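Local structure of L-asparaginase 1 (Escherichia coli, 6NXC) at residues T111-F123 against L169-K183. The protein hydrolyses L-asparagine to L-aspartate and ammonium, working as a homotetramer that is allosterically activated by its own substrate. The protein carries 1 engineered substitution. Sequence-based numbering, arbitrary orientation.
Sequences TDTMAYTASALSF and LFFNNRLYRGNRTAK. Engineered in segment 169-183: Ala182 (natural residue Thr). With EDO (1,2-ethanediol), chain R.
Lys183 NZ donates to Thr111 OG1 at 2.8 Å and forms a salt bridge with Asp112 OD1 at 2.9 Å, which it meets nearly along the C-O axis. Its chain, extended beyond CG, with CG anti to the backbone N (chi1 -171°), carries the ammonium past Thr111 O. An ethanediol clips the same charges, taking a bond from NZ and giving one to OD1. A methionine in place of Lys183 would probably leave Asp112 OD1 without its cationic mate and Thr111 OG1 without this donor. Thr111 and Asp112 belong to the substrate site, where their backbone N atoms now hold a citrate; Asp112 OD2 bonds Asn266 of the second subunit. The methyl CG2 of Thr111 packs obliquely on the Phe171 ring, 3.8 Å from CZ. Behind this site, helix 114-124 packs on the mixed sheet of the N-terminal domain, Met114 SD against Leu169 CD1 (3.8 Å). Ala118 CB sits 3.8 Å from Gly178 CA, the bare glycine letting helix and turn come this close. Farther along, Asn179 ND2 donates to Ser122 OG (3.1 Å), whose own hydroxyl donates to Ser119 O. A water donates to both Ser119 OG and Thr181 O, just before Ala182, engineered from threonine, which touches the asparagine bound at the allosteric site.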
ATOM      1  N   THR B 111     -20.663  -4.582 -10.939  1.00 14.62           N
ATOM      2  CA  THR B 111     -19.709  -3.795 -10.107  1.00 16.51           C
ATOM      3  C   THR B 111     -19.967  -2.276 -10.240  1.00 16.28           C
ATOM      4  O   THR B 111     -19.706  -1.527  -9.264  1.00 16.57           O
ATOM      5  CB  THR B 111     -18.245  -4.143 -10.446  1.00 17.48           C
ATOM      6  OG1 THR B 111     -18.100  -3.844 -11.853  1.00 18.24           O
ATOM      7  CG2 THR B 111     -17.980  -5.583 -10.052  1.00 18.97           C
ATOM      8  N   ASP B 112     -20.503  -1.779 -11.344  1.00 15.64           N
ATOM      9  CA  ASP B 112     -20.460  -0.314 -11.603  1.00 15.98           C
ATOM     10  C   ASP B 112     -21.191   0.457 -10.513  1.00 16.14           C
ATOM     11  O   ASP B 112     -20.722   1.557 -10.131  1.00 16.29           O
ATOM     12  CB  ASP B 112     -20.996   0.025 -12.993  1.00 16.13           C
ATOM     13  CG  ASP B 112     -19.986  -0.129 -14.121  1.00 19.33           C
ATOM     14  OD1 ASP B 112     -18.836  -0.420 -13.873  1.00 19.53           O
ATOM     15  OD2 ASP B 112     -20.431  -0.001 -15.245  1.00 22.89           O
ATOM     16  N   THR B 113     -22.305  -0.050  -9.985  1.00 12.82           N
ATOM     17  CA  THR B 113     -23.093   0.712  -8.979  1.00 13.16           C
ATOM     18  C   THR B 113     -23.281  -0.146  -7.735  1.00 17.18           C
ATOM     19  O   THR B 113     -24.119   0.194  -6.905  1.00 15.38           O
ATOM     20  CB  THR B 113     -24.384   1.284  -9.547  1.00 17.28           C
ATOM     21  OG1 THR B 113     -25.308   0.189  -9.770  1.00 17.65           O
ATOM     22  CG2 THR B 113     -24.160   2.070 -10.812  1.00 15.91           C
ATOM     23  N   MET B 114     -22.480  -1.142  -7.551  1.00 15.25           N
ATOM     24  CA  MET B 114     -22.601  -2.037  -6.351  1.00 16.97           C
ATOM     25  C   MET B 114     -22.469  -1.236  -5.047  1.00 15.93           C
ATOM     26  O   MET B 114     -23.174  -1.580  -4.109  1.00 15.38           O
ATOM     27  CB  MET B 114     -21.456  -3.034  -6.307  1.00 18.18           C
ATOM     28  CG  MET B 114     -21.805  -4.209  -5.468  1.00 19.89           C
ATOM     29  SD  MET B 114     -20.346  -5.398  -5.383  1.00 22.65           S
ATOM     30  CE  MET B 114     -20.358  -5.973  -6.995  1.00 15.20           C
ATOM     31  N   ALA B 115     -21.579  -0.243  -5.013  1.00 14.45           N
ATOM     32  CA  ALA B 115     -21.431   0.513  -3.770  1.00 14.19           C
ATOM     33  C   ALA B 115     -22.676   1.369  -3.516  1.00 16.23           C
ATOM     34  O   ALA B 115     -22.947   1.645  -2.290  1.00 14.57           O
ATOM     35  CB  ALA B 115     -20.140   1.281  -3.786  1.00 16.27           C
ATOM     36  N   TYR B 116     -23.349   1.886  -4.560  1.00 15.48           N
ATOM     37  CA  TYR B 116     -24.576   2.651  -4.347  1.00 14.21           C
ATOM     38  C   TYR B 116     -25.621   1.705  -3.744  1.00 15.76           C
ATOM     39  O   TYR B 116     -26.334   2.084  -2.784  1.00 15.59           O
ATOM     40  CB  TYR B 116     -25.072   3.393  -5.578  1.00 14.61           C
ATOM     41  CG  TYR B 116     -24.119   4.418  -6.174  1.00 14.36           C
ATOM     42  CD1 TYR B 116     -23.144   4.045  -7.027  1.00 19.40           C
ATOM     43  CD2 TYR B 116     -24.244   5.779  -5.919  1.00 19.72           C
ATOM     44  CE1 TYR B 116     -22.299   4.969  -7.650  1.00 24.61           C
ATOM     45  CE2 TYR B 116     -23.417   6.712  -6.520  1.00 19.06           C
ATOM     46  CZ  TYR B 116     -22.492   6.315  -7.445  1.00 22.27           C
ATOM     47  OH  TYR B 116     -21.620   7.216  -8.028  1.00 24.33           O
ATOM     48  N   THR B 117     -25.763   0.500  -4.291  1.00 15.14           N
ATOM     49  CA  THR B 117     -26.789  -0.395  -3.775  1.00 15.45           C
ATOM     50  C   THR B 117     -26.523  -0.776  -2.328  1.00 15.36           C
ATOM     51  O   THR B 117     -27.405  -0.844  -1.506  1.00 15.68           O
ATOM     52  CB  THR B 117     -26.931  -1.659  -4.629  1.00 16.78           C
ATOM     53  OG1 THR B 117     -27.365  -1.214  -5.907  1.00 17.96           O
ATOM     54  CG2 THR B 117     -27.972  -2.592  -4.082  1.00 16.60           C
ATOM     55  N   ALA B 118     -25.289  -1.111  -1.997  1.00 13.88           N
ATOM     56  CA  ALA B 118     -24.965  -1.511  -0.634  1.00 14.34           C
ATOM     57  C   ALA B 118     -25.275  -0.360   0.278  1.00 13.31           C
ATOM     58  O   ALA B 118     -25.785  -0.577   1.422  1.00 13.98           O
ATOM     59  CB  ALA B 118     -23.507  -1.929  -0.580  1.00 14.07           C
ATOM     60  N   SER B 119     -24.900   0.830  -0.086  1.00 14.58           N
ATOM     61  CA  SER B 119     -25.153   2.044   0.731  1.00 13.93           C
ATOM     62  C   SER B 119     -26.679   2.229   0.906  1.00 12.75           C
ATOM     63  O   SER B 119     -27.159   2.411   2.065  1.00 15.57           O
ATOM     64  CB  SER B 119     -24.532   3.263   0.061  1.00 14.66           C
ATOM     65  OG  SER B 119     -23.105   3.084   0.051  1.00 16.69           O
ATOM     66  N   ALA B 120     -27.447   2.145  -0.140  1.00 14.98           N
ATOM     67  CA  ALA B 120     -28.922   2.321  -0.010  1.00 13.48           C
ATOM     68  C   ALA B 120     -29.520   1.286   0.920  1.00 14.74           C
ATOM     69  O   ALA B 120     -30.343   1.678   1.798  1.00 14.61           O
ATOM     70  CB  ALA B 120     -29.564   2.297  -1.326  1.00 13.88           C
ATOM     71  N   LEU B 121     -29.172   0.025   0.741  1.00 12.75           N
ATOM     72  CA  LEU B 121     -29.772  -1.037   1.566  1.00 13.49           C
ATOM     73  C   LEU B 121     -29.469  -0.760   3.026  1.00 12.31           C
ATOM     74  O   LEU B 121     -30.291  -1.075   3.902  1.00 15.86           O
ATOM     75  CB  LEU B 121     -29.307  -2.439   1.144  1.00 13.89           C
ATOM     76  CG  LEU B 121     -29.787  -2.837  -0.235  1.00 15.06           C
ATOM     77  CD1 LEU B 121     -29.150  -4.152  -0.602  1.00 15.79           C
ATOM     78  CD2 LEU B 121     -31.337  -2.934  -0.281  1.00 19.29           C
ATOM     79  N   SER B 122     -28.273  -0.238   3.360  1.00 14.10           N
ATOM     80  CA  SER B 122     -27.886   0.034   4.732  1.00 11.74           C
ATOM     81  C   SER B 122     -28.893   0.943   5.458  1.00 15.58           C
ATOM     82  O   SER B 122     -29.184   0.738   6.624  1.00 17.61           O
ATOM     83  CB  SER B 122     -26.475   0.557   4.916  1.00 13.78           C
ATOM     84  OG  SER B 122     -26.328   1.897   4.546  1.00 17.25           O
ATOM     85  N   PHE B 123     -29.314   2.018   4.834  1.00 13.66           N
ATOM     86  CA  PHE B 123     -30.311   2.970   5.372  1.00 14.80           C
ATOM     87  C   PHE B 123     -31.709   2.408   5.341  1.00 17.95           C
ATOM     88  O   PHE B 123     -32.410   2.632   6.322  1.00 21.67           O
ATOM     89  CB  PHE B 123     -30.247   4.269   4.558  1.00 13.21           C
ATOM     90  CG  PHE B 123     -28.886   4.886   4.668  1.00 15.84           C
ATOM     91  CD1 PHE B 123     -28.464   5.416   5.853  1.00 16.35           C
ATOM     92  CD2 PHE B 123     -28.049   4.995   3.565  1.00 16.79           C
ATOM     93  CE1 PHE B 123     -27.205   5.992   5.960  1.00 16.53           C
ATOM     94  CE2 PHE B 123     -26.822   5.594   3.656  1.00 17.19           C
ATOM     95  CZ  PHE B 123     -26.388   6.064   4.862  1.00 16.92           C
ATOM     96  N   LEU B 169     -20.110  -5.512   1.671  1.00 14.43           N
ATOM     97  CA  LEU B 169     -19.696  -5.704   0.283  1.00 13.78           C
ATOM     98  C   LEU B 169     -18.440  -6.578   0.329  1.00 15.55           C
ATOM     99  O   LEU B 169     -17.489  -6.193   1.065  1.00 14.15           O
ATOM    100  CB  LEU B 169     -19.468  -4.332  -0.400  1.00 13.51           C
ATOM    101  CG  LEU B 169     -19.230  -4.416  -1.891  1.00 17.64           C
ATOM    102  CD1 LEU B 169     -19.652  -3.068  -2.506  1.00 17.61           C
ATOM    103  CD2 LEU B 169     -17.793  -4.801  -2.183  1.00 18.30           C
ATOM    104  N   PHE B 170     -18.459  -7.731  -0.335  1.00 13.56           N
ATOM    105  CA  PHE B 170     -17.297  -8.685  -0.379  1.00 14.24           C
ATOM    106  C   PHE B 170     -16.619  -8.633  -1.723  1.00 13.22           C
ATOM    107  O   PHE B 170     -17.339  -8.750  -2.727  1.00 16.87           O
ATOM    108  CB  PHE B 170     -17.729 -10.127  -0.135  1.00 15.80           C
ATOM    109  CG  PHE B 170     -16.521 -10.931   0.148  1.00 17.79           C
ATOM    110  CD1 PHE B 170     -15.798 -11.457  -0.963  1.00 20.56           C
ATOM    111  CD2 PHE B 170     -16.065 -11.121   1.427  1.00 20.77           C
ATOM    112  CE1 PHE B 170     -14.640 -12.158  -0.726  1.00 23.25           C
ATOM    113  CE2 PHE B 170     -14.878 -11.816   1.639  1.00 19.38           C
ATOM    114  CZ  PHE B 170     -14.144 -12.257   0.564  1.00 20.00           C
ATOM    115  N   PHE B 171     -15.366  -8.298  -1.753  1.00 13.89           N
ATOM    116  CA  PHE B 171     -14.610  -8.352  -3.018  1.00 12.74           C
ATOM    117  C   PHE B 171     -13.147  -8.655  -2.774  1.00 14.50           C
ATOM    118  O   PHE B 171     -12.576  -8.045  -1.896  1.00 17.00           O
ATOM    119  CB  PHE B 171     -14.849  -7.015  -3.751  1.00 12.85           C
ATOM    120  CG  PHE B 171     -15.027  -7.134  -5.230  1.00 14.32           C
ATOM    121  CD1 PHE B 171     -16.259  -7.405  -5.764  1.00 17.68           C
ATOM    122  CD2 PHE B 171     -13.973  -6.905  -6.076  1.00 15.35           C
ATOM    123  CE1 PHE B 171     -16.429  -7.474  -7.134  1.00 13.23           C
ATOM    124  CE2 PHE B 171     -14.116  -7.088  -7.424  1.00 14.67           C
ATOM    125  CZ  PHE B 171     -15.367  -7.317  -7.965  1.00 16.91           C
ATOM    126  N   ASN B 172     -12.537  -9.582  -3.543  1.00 15.13           N
ATOM    127  CA  ASN B 172     -11.060  -9.743  -3.476  1.00 17.58           C
ATOM    128  C   ASN B 172     -10.561  -9.946  -2.042  1.00 15.90           C
ATOM    129  O   ASN B 172      -9.682  -9.209  -1.565  1.00 17.90           O
ATOM    130  CB  ASN B 172     -10.413  -8.499  -4.079  1.00 20.28           C
ATOM    131  CG  ASN B 172      -8.926  -8.685  -4.376  1.00 23.23           C
ATOM    132  OD1 ASN B 172      -8.081  -7.894  -3.949  1.00 24.86           O
ATOM    133  ND2 ASN B 172      -8.634  -9.716  -5.128  1.00 21.90           N
ATOM    134  N   ASN B 173     -11.146 -10.895  -1.319  1.00 18.35           N
ATOM    135  CA  ASN B 173     -10.719 -11.380  -0.001  1.00 16.66           C
ATOM    136  C   ASN B 173     -10.966 -10.399   1.117  1.00 15.84           C
ATOM    137  O   ASN B 173     -10.283 -10.557   2.172  1.00 19.04           O
ATOM    138  CB  ASN B 173      -9.229 -11.831  -0.043  1.00 19.46           C
ATOM    139  CG  ASN B 173      -9.069 -12.987  -1.009  1.00 24.39           C
ATOM    140  OD1 ASN B 173      -8.356 -12.876  -1.977  1.00 34.20           O
ATOM    141  ND2 ASN B 173      -9.883 -13.977  -0.852  1.00 22.63           N
ATOM    142  N   ARG B 174     -11.750  -9.321   0.923  1.00 16.23           N
ATOM    143  CA  ARG B 174     -12.080  -8.376   2.007  1.00 17.79           C
ATOM    144  C   ARG B 174     -13.595  -8.164   2.062  1.00 17.32           C
ATOM    145  O   ARG B 174     -14.240  -8.204   1.060  1.00 13.46           O
ATOM    146  CB  ARG B 174     -11.385  -7.044   1.783  1.00 18.92           C
ATOM    147  CG  ARG B 174      -9.872  -7.212   2.031  1.00 25.25           C
ATOM    148  CD  ARG B 174      -9.025  -6.109   1.415  1.00 33.65           C
ATOM    149  NE  ARG B 174      -7.841  -5.944   2.281  1.00 41.72           N
ATOM    150  CZ  ARG B 174      -7.276  -4.779   2.669  1.00 52.76           C
ATOM    151  NH1 ARG B 174      -7.713  -3.594   2.242  1.00 49.38           N
ATOM    152  NH2 ARG B 174      -6.222  -4.825   3.466  1.00 51.38           N
ATOM    153  N   LEU B 175     -14.083  -8.101   3.286  1.00 15.45           N
ATOM    154  CA  LEU B 175     -15.436  -7.661   3.568  1.00 14.11           C
ATOM    155  C   LEU B 175     -15.401  -6.224   4.043  1.00 16.25           C
ATOM    156  O   LEU B 175     -14.799  -5.976   5.121  1.00 16.34           O
ATOM    157  CB  LEU B 175     -16.078  -8.571   4.594  1.00 12.83           C
ATOM    158  CG  LEU B 175     -17.585  -8.411   4.801  1.00 14.48           C
ATOM    159  CD1 LEU B 175     -18.394  -8.879   3.644  1.00 15.11           C
ATOM    160  CD2 LEU B 175     -18.016  -8.985   6.143  1.00 14.22           C
ATOM    161  N   TYR B 176     -16.186  -5.363   3.376  1.00 14.82           N
ATOM    162  CA  TYR B 176     -16.260  -3.924   3.679  1.00 14.21           C
ATOM    163  C   TYR B 176     -17.646  -3.574   4.236  1.00 14.25           C
ATOM    164  O   TYR B 176     -18.643  -4.198   3.824  1.00 14.68           O
ATOM    165  CB  TYR B 176     -15.993  -3.111   2.429  1.00 14.96           C
ATOM    166  CG  TYR B 176     -14.653  -3.372   1.789  1.00 15.77           C
ATOM    167  CD1 TYR B 176     -13.475  -2.836   2.270  1.00 19.66           C
ATOM    168  CD2 TYR B 176     -14.553  -4.158   0.666  1.00 17.55           C
ATOM    169  CE1 TYR B 176     -12.265  -3.049   1.624  1.00 19.52           C
ATOM    170  CE2 TYR B 176     -13.343  -4.444   0.046  1.00 21.92           C
ATOM    171  CZ  TYR B 176     -12.197  -3.805   0.476  1.00 18.49           C
ATOM    172  OH  TYR B 176     -10.996  -4.099  -0.133  1.00 21.52           O
ATOM    173  N   ARG B 177     -17.677  -2.547   5.082  1.00 13.84           N
ATOM    174  CA  ARG B 177     -18.984  -1.924   5.403  1.00 13.68           C
ATOM    175  C   ARG B 177     -19.554  -1.308   4.132  1.00 14.39           C
ATOM    176  O   ARG B 177     -18.886  -0.518   3.491  1.00 11.77           O
ATOM    177  CB  ARG B 177     -18.799  -0.901   6.500  1.00 15.80           C
ATOM    178  CG  ARG B 177     -20.110  -0.253   6.861  1.00 15.74           C
ATOM    179  CD  ARG B 177     -20.087   0.682   8.083  1.00 15.09           C
ATOM    180  NE  ARG B 177     -19.916  -0.162   9.299  1.00 17.48           N
ATOM    181  CZ  ARG B 177     -19.347   0.212  10.416  1.00 18.29           C
ATOM    182  NH1 ARG B 177     -18.960   1.457  10.571  1.00 17.55           N
ATOM    183  NH2 ARG B 177     -19.184  -0.685  11.394  1.00 22.56           N
ATOM    184  N   GLY B 178     -20.746  -1.697   3.726  1.00 13.65           N
ATOM    185  CA  GLY B 178     -21.349  -1.248   2.440  1.00 13.42           C
ATOM    186  C   GLY B 178     -21.354   0.241   2.254  1.00 14.63           C
ATOM    187  O   GLY B 178     -20.974   0.663   1.120  1.00 12.99           O
ATOM    188  N   ASN B 179     -21.779   0.982   3.296  1.00 14.12           N
ATOM    189  CA  ASN B 179     -21.969   2.442   3.186  1.00 13.27           C
ATOM    190  C   ASN B 179     -20.642   3.157   3.346  1.00 14.43           C
ATOM    191  O   ASN B 179     -20.700   4.423   3.495  1.00 14.35           O
ATOM    192  CB  ASN B 179     -23.075   2.958   4.086  1.00 16.00           C
ATOM    193  CG  ASN B 179     -22.836   2.596   5.541  1.00 14.97           C
ATOM    194  OD1 ASN B 179     -21.656   2.580   5.981  1.00 14.11           O
ATOM    195  ND2 ASN B 179     -23.930   2.637   6.329  1.00 12.25           N
ATOM    196  N   ARG B 180     -19.502   2.423   3.374  1.00 12.38           N
ATOM    197  CA  ARG B 180     -18.183   3.068   3.335  1.00 13.22           C
ATOM    198  C   ARG B 180     -17.429   2.788   2.047  1.00 12.61           C
ATOM    199  O   ARG B 180     -16.305   3.215   1.956  1.00 14.23           O
ATOM    200  CB  ARG B 180     -17.394   2.530   4.545  1.00 14.01           C
ATOM    201  CG  ARG B 180     -17.966   3.014   5.852  1.00 14.59           C
ATOM    202  CD  ARG B 180     -17.651   4.522   6.083  1.00 14.26           C
ATOM    203  NE  ARG B 180     -17.759   4.826   7.486  1.00 13.77           N
ATOM    204  CZ  ARG B 180     -17.067   5.771   8.083  1.00 15.83           C
ATOM    205  NH1 ARG B 180     -17.117   5.929   9.382  1.00 16.70           N
ATOM    206  NH2 ARG B 180     -16.274   6.552   7.368  1.00 16.21           N
ATOM    207  N   THR B 181     -18.028   2.005   1.147  1.00 13.34           N
ATOM    208  CA  THR B 181     -17.313   1.525  -0.049  1.00 13.63           C
ATOM    209  C   THR B 181     -17.485   2.441  -1.246  1.00 15.21           C
ATOM    210  O   THR B 181     -18.494   3.219  -1.364  1.00 16.83           O
ATOM    211  CB  THR B 181     -17.728   0.157  -0.542  1.00 19.21           C
ATOM    212  OG1 THR B 181     -19.106   0.185  -0.897  1.00 17.28           O
ATOM    213  CG2 THR B 181     -17.457  -0.895   0.468  1.00 20.40           C
ATOM    214  N   ALA B 182     -16.523   2.320  -2.152  1.00 14.97           N
ATOM    215  CA  ALA B 182     -16.606   3.019  -3.467  1.00 14.56           C
ATOM    216  C   ALA B 182     -15.826   2.131  -4.440  1.00 14.30           C
ATOM    217  O   ALA B 182     -14.810   1.476  -4.005  1.00 15.61           O
ATOM    218  CB  ALA B 182     -16.034   4.398  -3.422  1.00 16.62           C
ATOM    219  N   LYS B 183     -16.252   2.097  -5.684  1.00 15.58           N
ATOM    220  CA  LYS B 183     -15.471   1.396  -6.720  1.00 16.25           C
ATOM    221  C   LYS B 183     -14.308   2.306  -7.047  1.00 19.73           C
ATOM    222  O   LYS B 183     -14.539   3.201  -7.795  1.00 23.05           O
ATOM    223  CB  LYS B 183     -16.222   1.080  -8.007  1.00 16.39           C
ATOM    224  CG  LYS B 183     -15.493   0.187  -8.984  1.00 16.49           C
ATOM    225  CD  LYS B 183     -16.453  -0.257 -10.106  1.00 19.45           C
ATOM    226  CE  LYS B 183     -15.759  -1.006 -11.205  1.00 25.32           C
ATOM    227  NZ  LYS B 183     -16.725  -1.482 -12.244  1.00 21.95           N
TER
HETATM  228  C1  EDO R9105     -15.239  -2.543 -15.150  1.00 32.56           C
HETATM  229  O1  EDO R9105     -14.931  -1.645 -14.113  1.00 25.50           O
HETATM  230  C2  EDO R9105     -16.613  -2.432 -15.779  1.00 35.81           C
HETATM  231  O2  EDO R9105     -17.174  -1.070 -15.960  1.00 25.38           O
HETATM  232  O   HOH W   1     -20.348   4.187   0.298  1.00 14.15           O